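Local coordinates for protein peptidase S15/CocE/NonD (Thaumarchaeota archaeon SCGC AB-539-E09, PDB 4PF1) that acts as an aminopeptidase, a serine peptidase of the S15 family with an alpha/beta-hydrolase fold that probably cleaves residues from the N-termini of peptides, at residues A[489-494]-A[617-622]; A[406-411]-A[610-615]. One frame throughout, in Å; residues are numbered along the deposited sequence.

Interaction 1: residues A[489-494]-A[617-622]; sequences VARLFA and PTAIEI
Arg491 reaches across to Glu621 and Pro617 where strands 489-496 and 606-625 run antiparallel in a beta sheet of the C-terminal non-catalytic domain, the jelly-roll-like beta-sandwich of S15 peptidases. Its CG leaves anti to the backbone N (chi1 -168°), and a bend at chi3 brings the guanidinium over the neighbouring strand. There NH1 meets OE2 of Glu621 at 2.8 Å in a salt bridge that lies in the guanidinium plane and uses the anti lone pair of the carboxylate; the two flat groups are turned 38° apart. NH1 also pairs with Asp405, and OE1 of Glu621 is held by the hydroxyl of Tyr403, so both charged groups are tied to strand 401-408. NH2 makes a weak hydrogen bond to O of Pro617. On the same face Val489 lies obliquely against Glu621; the other face carries Ala490, whose CB meets CD1 of Ile620 at 3.8 Å. Val489 with Glu621 and Arg491 with Ala619 are hydrogen-bonded pairs. Beyond them the ladder changes: Phe493 CE2 packs 3.5 Å from CD of Pro617, and Phe493 N donates to Thr618 OG1 (2.9 Å), an oxygen also hydrogen-bonded to O of Trp611.

Interaction 2: residues A[406-411]-A[610-615]; sequences LYVQED and VWRTAE
Arg612 lays its long side chain alongside the backbone from Val408 to Glu410, at the point where segment 610-615 passes from strand into the loop that interrupts strand 606-625. Its CG sits between the backbone N and the carbonyl carbon, with chi1 at 34°, well short of the staggered +60°; this directs the chain, extended from CG to NE, along residues 408-410. The contacts follow in order. CB lies 3.5 Å from the carbonyl O of Val408 and also meets the CG2 methyl of that valine. CD comes next, 3.7 Å from C of Gln409. At the far end the guanidinium places one face over Glu410, whose CA stands 3.5 Å above the plane, not over its middle but near its edge, while NH1 approaches Glu410 CB at 3.5 Å. The carboxylate of Glu410 extends away from this point, and its OE1 remains 5.5 Å from NH1 of Arg612, so the opposite charges are near but do not pair.

The ion pair of Arg612 is made instead through NE with Asp426, on strand 425-430, the neighbour of strand 606-625 in this sheet of the C-terminal non-catalytic domain. Deeper in, the contact turns apolar: CG2 of Val408 faces CG1 of Val610 at 4.3 Å, a loose approach, and both valines also pack on Trp473 of strand 471-474. Their side chains thus join the two sheets of the domain beneath the arginine.

No hydrogen bond links the two segments. Cohesion here comes from van der Waals packing of the arginine's methylenes and guanidinium face on main chain and on the CB of Glu410, with the valines below. Any attraction from Glu410 would be a longer-range electrostatic one, probably secondary to the salt bridge with Asp426, which fixes the polar end of Arg612.

In the fold
Strand 606-625 supplies one side of both contacts, and the sheet places it between strand 489-496, its partner in interaction 1, and strand 401-408, which pairs with it through 617-622 and meets 610-615 in interaction 2 by packing alone. Interaction 1 is buried and regular, a ladder of main-chain bonds with a salt bridge over one face. Interaction 2 is partly buried, lies farther from the centre of the chain, and rests on an arginine packed along main chain at the loop within strand 606-625, without a hydrogen bond across it. Their centres are 9 Å apart and they touch directly: Leu406 N is probably hydrogen-bonded to O of Ile620, and Ala619 CB packs against Tyr407.

Interaction 1: residues A[489-494]-A[617-622]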
ATOM      1  N   VAL A 489     -39.150   1.272  -6.988  1.00 15.70           N
ATOM      2  CA  VAL A 489     -39.703   0.427  -8.048  1.00 15.88           C
ATOM      3  C   VAL A 489     -39.564   1.158  -9.383  1.00 20.69           C
ATOM      4  O   VAL A 489     -40.015   2.298  -9.519  1.00 20.02           O
ATOM      5  CB  VAL A 489     -41.171  -0.015  -7.768  1.00 20.10           C
ATOM      6  CG1 VAL A 489     -41.756  -0.782  -8.956  1.00 19.94           C
ATOM      7  CG2 VAL A 489     -41.260  -0.858  -6.493  1.00 19.92           C
ATOM      8  N   ALA A 490     -38.900   0.516 -10.350  1.00 17.93           N
ATOM      9  CA  ALA A 490     -38.722   1.093 -11.670  1.00 17.79           C
ATOM     10  C   ALA A 490     -39.921   0.773 -12.545  1.00 21.98           C
ATOM     11  O   ALA A 490     -40.226  -0.404 -12.783  1.00 21.75           O
ATOM     12  CB  ALA A 490     -37.442   0.572 -12.310  1.00 18.17           C
ATOM     13  N   ARG A 491     -40.648   1.818 -12.968  1.00 18.11           N
ATOM     14  CA  ARG A 491     -41.767   1.674 -13.888  1.00 18.28           C
ATOM     15  C   ARG A 491     -41.221   2.023 -15.251  1.00 21.15           C
ATOM     16  O   ARG A 491     -41.128   3.200 -15.600  1.00 20.27           O
ATOM     17  CB  ARG A 491     -42.953   2.560 -13.473  1.00 19.36           C
ATOM     18  CG  ARG A 491     -44.241   2.230 -14.222  1.00 28.53           C
ATOM     19  CD  ARG A 491     -45.406   3.073 -13.747  1.00 35.73           C
ATOM     20  NE  ARG A 491     -45.318   4.455 -14.224  1.00 43.61           N
ATOM     21  CZ  ARG A 491     -45.098   5.506 -13.439  1.00 54.35           C
ATOM     22  NH1 ARG A 491     -44.959   5.346 -12.127  1.00 41.20           N
ATOM     23  NH2 ARG A 491     -45.020   6.724 -13.957  1.00 35.86           N
ATOM     24  N   LEU A 492     -40.706   1.012 -15.953  1.00 17.59           N
ATOM     25  CA  LEU A 492     -40.018   1.203 -17.217  1.00 16.96           C
ATOM     26  C   LEU A 492     -40.904   0.898 -18.415  1.00 19.94           C
ATOM     27  O   LEU A 492     -41.430  -0.206 -18.537  1.00 19.22           O
ATOM     28  CB  LEU A 492     -38.750   0.324 -17.251  1.00 16.76           C
ATOM     29  CG  LEU A 492     -37.915   0.375 -18.535  1.00 21.77           C
ATOM     30  CD1 LEU A 492     -37.031   1.621 -18.569  1.00 22.13           C
ATOM     31  CD2 LEU A 492     -37.076  -0.879 -18.683  1.00 23.25           C
ATOM     32  N   PHE A 493     -41.046   1.887 -19.308  1.00 15.83           N
ATOM     33  CA  PHE A 493     -41.749   1.740 -20.575  1.00 15.61           C
ATOM     34  C   PHE A 493     -40.688   1.699 -21.653  1.00 18.80           C
ATOM     35  O   PHE A 493     -40.028   2.711 -21.911  1.00 18.04           O
ATOM     36  CB  PHE A 493     -42.753   2.886 -20.797  1.00 17.56           C
ATOM     37  CG  PHE A 493     -43.954   2.858 -19.882  1.00 18.95           C
ATOM     38  CD1 PHE A 493     -45.102   2.158 -20.235  1.00 22.27           C
ATOM     39  CD2 PHE A 493     -43.948   3.549 -18.677  1.00 20.50           C
ATOM     40  CE1 PHE A 493     -46.223   2.155 -19.400  1.00 23.32           C
ATOM     41  CE2 PHE A 493     -45.055   3.516 -17.827  1.00 23.55           C
ATOM     42  CZ  PHE A 493     -46.189   2.828 -18.199  1.00 22.22           C
ATOM     43  N   ALA A 494     -40.426   0.507 -22.198  1.00 15.33           N
ATOM     44  CA  ALA A 494     -39.347   0.345 -23.159  1.00 14.75           C
ATOM     45  C   ALA A 494     -39.728  -0.522 -24.357  1.00 18.96           C
ATOM     46  O   ALA A 494     -40.543  -1.439 -24.241  1.00 18.57           O
ATOM     47  CB  ALA A 494     -38.127  -0.242 -22.469  1.00 14.69           C
ATOM     48  N   PRO A 617     -44.995   6.993 -19.102  1.00 17.88           N
ATOM     49  CA  PRO A 617     -44.070   7.748 -18.243  1.00 17.07           C
ATOM     50  C   PRO A 617     -43.101   6.860 -17.450  1.00 19.92           C
ATOM     51  O   PRO A 617     -43.432   6.390 -16.352  1.00 19.71           O
ATOM     52  CB  PRO A 617     -45.007   8.544 -17.327  1.00 19.10           C
ATOM     53  CG  PRO A 617     -46.265   7.736 -17.264  1.00 23.93           C
ATOM     54  CD  PRO A 617     -46.299   6.783 -18.436  1.00 19.81           C
ATOM     55  N   THR A 618     -41.883   6.654 -17.998  1.00 14.74           N
ATOM     56  CA  THR A 618     -40.834   5.905 -17.306  1.00 13.23           C
ATOM     57  C   THR A 618     -40.386   6.719 -16.099  1.00 16.59           C
ATOM     58  O   THR A 618     -40.096   7.913 -16.236  1.00 15.71           O
ATOM     59  CB  THR A 618     -39.670   5.573 -18.250  1.00 18.07           C
ATOM     60  OG1 THR A 618     -40.131   4.669 -19.256  1.00 17.03           O
ATOM     61  CG2 THR A 618     -38.466   4.975 -17.517  1.00 14.60           C
ATOM     62  N   ALA A 619     -40.386   6.091 -14.908  1.00 13.45           N
ATOM     63  CA  ALA A 619     -40.015   6.753 -13.660  1.00 13.30           C
ATOM     64  C   ALA A 619     -39.591   5.763 -12.602  1.00 17.43           C
ATOM     65  O   ALA A 619     -39.939   4.582 -12.676  1.00 16.80           O
ATOM     66  CB  ALA A 619     -41.195   7.566 -13.136  1.00 14.40           C
ATOM     67  N   ILE A 620     -38.880   6.259 -11.583  1.00 14.36           N
ATOM     68  CA  ILE A 620     -38.532   5.484 -10.400  1.00 14.08           C
ATOM     69  C   ILE A 620     -39.533   5.863  -9.322  1.00 19.14           C
ATOM     70  O   ILE A 620     -39.690   7.049  -9.015  1.00 18.31           O
ATOM     71  CB  ILE A 620     -37.061   5.712  -9.937  1.00 16.72           C
ATOM     72  CG1 ILE A 620     -36.032   5.445 -11.071  1.00 16.70           C
ATOM     73  CG2 ILE A 620     -36.741   4.908  -8.658  1.00 17.35           C
ATOM     74  CD1 ILE A 620     -36.045   4.047 -11.699  1.00 22.77           C
ATOM     75  N   GLU A 621     -40.255   4.874  -8.796  1.00 17.26           N
ATOM     76  CA  GLU A 621     -41.226   5.096  -7.730  1.00 18.26           C
ATOM     77  C   GLU A 621     -40.492   4.977  -6.407  1.00 24.22           C
ATOM     78  O   GLU A 621     -40.110   3.874  -6.013  1.00 23.49           O
ATOM     79  CB  GLU A 621     -42.392   4.097  -7.830  1.00 19.87           C
ATOM     80  CG  GLU A 621     -43.150   4.160  -9.149  1.00 28.03           C
ATOM     81  CD  GLU A 621     -44.200   3.083  -9.361  1.00 45.13           C
ATOM     82  OE1 GLU A 621     -44.363   2.214  -8.474  1.00 27.41           O
ATOM     83  OE2 GLU A 621     -44.870   3.117 -10.419  1.00 42.82           O
ATOM     84  N   ILE A 622     -40.190   6.126  -5.778  1.00 22.68           N
ATOM     85  CA  ILE A 622     -39.432   6.176  -4.524  1.00 23.14           C
ATOM     86  C   ILE A 622     -40.268   6.761  -3.386  1.00 28.77           C
ATOM     87  O   ILE A 622     -41.152   7.591  -3.614  1.00 28.59           O
ATOM     88  CB  ILE A 622     -38.091   6.943  -4.675  1.00 26.07           C
ATOM     89  CG1 ILE A 622     -38.170   8.057  -5.736  1.00 26.89           C
ATOM     90  CG2 ILE A 622     -36.942   5.990  -4.957  1.00 26.66           C
ATOM     91  CD1 ILE A 622     -38.347   9.406  -5.181  1.00 33.26           C
TER

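Interaction 2: residues A[406-411]-A[610-615]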
ATOM      1  N   LEU A 406     -40.020   9.711  -9.795  1.00 23.39           N
ATOM      2  CA  LEU A 406     -38.820  10.363 -10.308  1.00 21.61           C
ATOM      3  C   LEU A 406     -38.719  10.061 -11.809  1.00 21.46           C
ATOM      4  O   LEU A 406     -38.199   9.014 -12.200  1.00 19.61           O
ATOM      5  CB  LEU A 406     -37.588   9.849  -9.532  1.00 21.35           C
ATOM      6  CG  LEU A 406     -36.336  10.730  -9.515  1.00 26.39           C
ATOM      7  CD1 LEU A 406     -36.666  12.199  -9.174  1.00 26.98           C
ATOM      8  CD2 LEU A 406     -35.323  10.188  -8.525  1.00 28.22           C
ATOM      9  N   TYR A 407     -39.282  10.958 -12.642  1.00 16.78           N
ATOM     10  CA  TYR A 407     -39.390  10.787 -14.099  1.00 15.61           C
ATOM     11  C   TYR A 407     -38.089  11.015 -14.857  1.00 18.51           C
ATOM     12  O   TYR A 407     -37.375  11.980 -14.582  1.00 18.28           O
ATOM     13  CB  TYR A 407     -40.457  11.740 -14.671  1.00 16.75           C
ATOM     14  CG  TYR A 407     -41.851  11.486 -14.148  1.00 18.62           C
ATOM     15  CD1 TYR A 407     -42.651  10.488 -14.696  1.00 20.50           C
ATOM     16  CD2 TYR A 407     -42.388  12.266 -13.128  1.00 19.27           C
ATOM     17  CE1 TYR A 407     -43.939  10.253 -14.222  1.00 21.32           C
ATOM     18  CE2 TYR A 407     -43.674  12.038 -12.644  1.00 20.39           C
ATOM     19  CZ  TYR A 407     -44.450  11.033 -13.200  1.00 27.28           C
ATOM     20  OH  TYR A 407     -45.723  10.803 -12.735  1.00 27.32           O
ATOM     21  N   VAL A 408     -37.824  10.168 -15.880  1.00 14.95           N
ATOM     22  CA  VAL A 408     -36.696  10.364 -16.803  1.00 14.25           C
ATOM     23  C   VAL A 408     -37.139  11.448 -17.807  1.00 17.98           C
ATOM     24  O   VAL A 408     -38.301  11.455 -18.214  1.00 17.88           O
ATOM     25  CB  VAL A 408     -36.192   9.055 -17.496  1.00 17.45           C
ATOM     26  CG1 VAL A 408     -35.725   8.023 -16.468  1.00 16.89           C
ATOM     27  CG2 VAL A 408     -37.241   8.458 -18.436  1.00 17.15           C
ATOM     28  N   GLN A 409     -36.263  12.413 -18.114  1.00 15.18           N
ATOM     29  CA  GLN A 409     -36.628  13.548 -18.974  1.00 15.62           C
ATOM     30  C   GLN A 409     -35.624  13.767 -20.117  1.00 20.05           C
ATOM     31  O   GLN A 409     -34.586  13.101 -20.169  1.00 18.99           O
ATOM     32  CB  GLN A 409     -36.740  14.838 -18.126  1.00 16.82           C
ATOM     33  CG  GLN A 409     -37.787  14.775 -17.003  1.00 21.44           C
ATOM     34  CD  GLN A 409     -37.617  15.851 -15.947  1.00 34.52           C
ATOM     35  OE1 GLN A 409     -36.567  16.496 -15.822  1.00 26.19           O
ATOM     36  NE2 GLN A 409     -38.643  16.038 -15.133  1.00 25.45           N
ATOM     37  N   GLU A 410     -35.930  14.732 -21.015  1.00 17.74           N
ATOM     38  CA  GLU A 410     -35.075  15.118 -22.141  1.00 18.32           C
ATOM     39  C   GLU A 410     -33.766  15.763 -21.646  1.00 23.63           C
ATOM     40  O   GLU A 410     -33.700  16.215 -20.500  1.00 23.69           O
ATOM     41  CB  GLU A 410     -35.826  16.077 -23.097  1.00 20.36           C
ATOM     42  CG  GLU A 410     -36.124  17.456 -22.509  1.00 33.69           C
ATOM     43  CD  GLU A 410     -36.626  18.514 -23.478  1.00 60.45           C
ATOM     44  OE1 GLU A 410     -36.410  18.367 -24.704  1.00 52.54           O
ATOM     45  OE2 GLU A 410     -37.207  19.516 -23.000  1.00 59.68           O
ATOM     46  N   ASP A 411     -32.731  15.803 -22.521  1.00 20.94           N
ATOM     47  CA  ASP A 411     -31.400  16.376 -22.261  1.00 21.09           C
ATOM     48  C   ASP A 411     -30.726  15.740 -21.013  1.00 24.89           C
ATOM     49  O   ASP A 411     -30.030  16.434 -20.263  1.00 25.21           O
ATOM     50  CB  ASP A 411     -31.466  17.921 -22.124  1.00 23.75           C
ATOM     51  CG  ASP A 411     -32.117  18.634 -23.297  1.00 38.14           C
ATOM     52  OD1 ASP A 411     -31.619  18.483 -24.439  1.00 40.06           O
ATOM     53  OD2 ASP A 411     -33.099  19.378 -23.069  1.00 43.52           O
ATOM     54  N   VAL A 610     -36.071   3.879 -24.348  1.00 15.42           N
ATOM     55  CA  VAL A 610     -36.732   4.119 -23.069  1.00 15.40           C
ATOM     56  C   VAL A 610     -37.656   5.332 -23.267  1.00 20.37           C
ATOM     57  O   VAL A 610     -37.181   6.459 -23.447  1.00 19.81           O
ATOM     58  CB  VAL A 610     -35.732   4.285 -21.895  1.00 18.97           C
ATOM     59  CG1 VAL A 610     -36.426   4.828 -20.649  1.00 19.00           C
ATOM     60  CG2 VAL A 610     -35.036   2.959 -21.586  1.00 18.37           C
ATOM     61  N   TRP A 611     -38.973   5.073 -23.309  1.00 16.81           N
ATOM     62  CA  TRP A 611     -39.991   6.083 -23.590  1.00 16.83           C
ATOM     63  C   TRP A 611     -40.338   6.930 -22.363  1.00 19.71           C
ATOM     64  O   TRP A 611     -40.338   6.433 -21.240  1.00 18.17           O
ATOM     65  CB  TRP A 611     -41.243   5.421 -24.173  1.00 16.04           C
ATOM     66  CG  TRP A 611     -41.057   4.959 -25.593  1.00 17.40           C
ATOM     67  CD1 TRP A 611     -40.269   3.932 -26.029  1.00 20.02           C
ATOM     68  CD2 TRP A 611     -41.662   5.525 -26.765  1.00 17.95           C
ATOM     69  NE1 TRP A 611     -40.338   3.829 -27.399  1.00 19.88           N
ATOM     70  CE2 TRP A 611     -41.183   4.798 -27.878  1.00 21.91           C
ATOM     71  CE3 TRP A 611     -42.570   6.576 -26.981  1.00 19.94           C
ATOM     72  CZ2 TRP A 611     -41.610   5.064 -29.184  1.00 21.86           C
ATOM     73  CZ3 TRP A 611     -42.978   6.851 -28.279  1.00 22.09           C
ATOM     74  CH2 TRP A 611     -42.491   6.108 -29.364  1.00 22.74           C
ATOM     75  N   ARG A 612     -40.632   8.219 -22.595  1.00 16.53           N
ATOM     76  CA  ARG A 612     -40.943   9.195 -21.544  1.00 16.15           C
ATOM     77  C   ARG A 612     -42.010  10.181 -22.039  1.00 20.49           C
ATOM     78  O   ARG A 612     -41.701  11.319 -22.404  1.00 20.07           O
ATOM     79  CB  ARG A 612     -39.663   9.935 -21.091  1.00 14.53           C
ATOM     80  CG  ARG A 612     -38.653  10.174 -22.216  1.00 16.26           C
ATOM     81  CD  ARG A 612     -37.525  11.068 -21.775  1.00 17.95           C
ATOM     82  NE  ARG A 612     -36.524  11.225 -22.829  1.00 22.19           N
ATOM     83  CZ  ARG A 612     -36.545  12.185 -23.748  1.00 29.41           C
ATOM     84  NH1 ARG A 612     -37.519  13.088 -23.751  1.00 11.85           N
ATOM     85  NH2 ARG A 612     -35.590  12.253 -24.665  1.00 15.93           N
ATOM     86  N   THR A 613     -43.264   9.706 -22.104  1.00 17.55           N
ATOM     87  CA  THR A 613     -44.415  10.486 -22.577  1.00 17.98           C
ATOM     88  C   THR A 613     -45.551  10.398 -21.554  1.00 21.53           C
ATOM     89  O   THR A 613     -45.452   9.616 -20.614  1.00 20.47           O
ATOM     90  CB  THR A 613     -44.886   9.973 -23.963  1.00 25.27           C
ATOM     91  OG1 THR A 613     -45.367   8.636 -23.832  1.00 24.40           O
ATOM     92  CG2 THR A 613     -43.794  10.027 -25.021  1.00 23.62           C
ATOM     93  N   ALA A 614     -46.639  11.171 -21.751  1.00 19.19           N
ATOM     94  CA  ALA A 614     -47.818  11.128 -20.872  1.00 19.61           C
ATOM     95  C   ALA A 614     -48.399   9.702 -20.811  1.00 23.79           C
ATOM     96  O   ALA A 614     -48.739   9.222 -19.726  1.00 23.76           O
ATOM     97  CB  ALA A 614     -48.876  12.106 -21.368  1.00 20.80           C
ATOM     98  N   GLU A 615     -48.453   9.018 -21.979  1.00 19.79           N
ATOM     99  CA  GLU A 615     -48.945   7.647 -22.137  1.00 19.68           C
ATOM    100  C   GLU A 615     -47.963   6.628 -21.537  1.00 22.45           C
ATOM    101  O   GLU A 615     -48.398   5.680 -20.878  1.00 21.80           O
ATOM    102  CB  GLU A 615     -49.175   7.347 -23.631  1.00 21.39           C
ATOM    103  CG  GLU A 615     -49.813   5.992 -23.916  1.00 32.99           C
ATOM    104  CD  GLU A 615     -50.094   5.694 -25.378  1.00 53.46           C
ATOM    105  OE1 GLU A 615     -49.353   6.206 -26.250  1.00 47.41           O
ATOM    106  OE2 GLU A 615     -51.038   4.918 -25.650  1.00 48.51           O
TER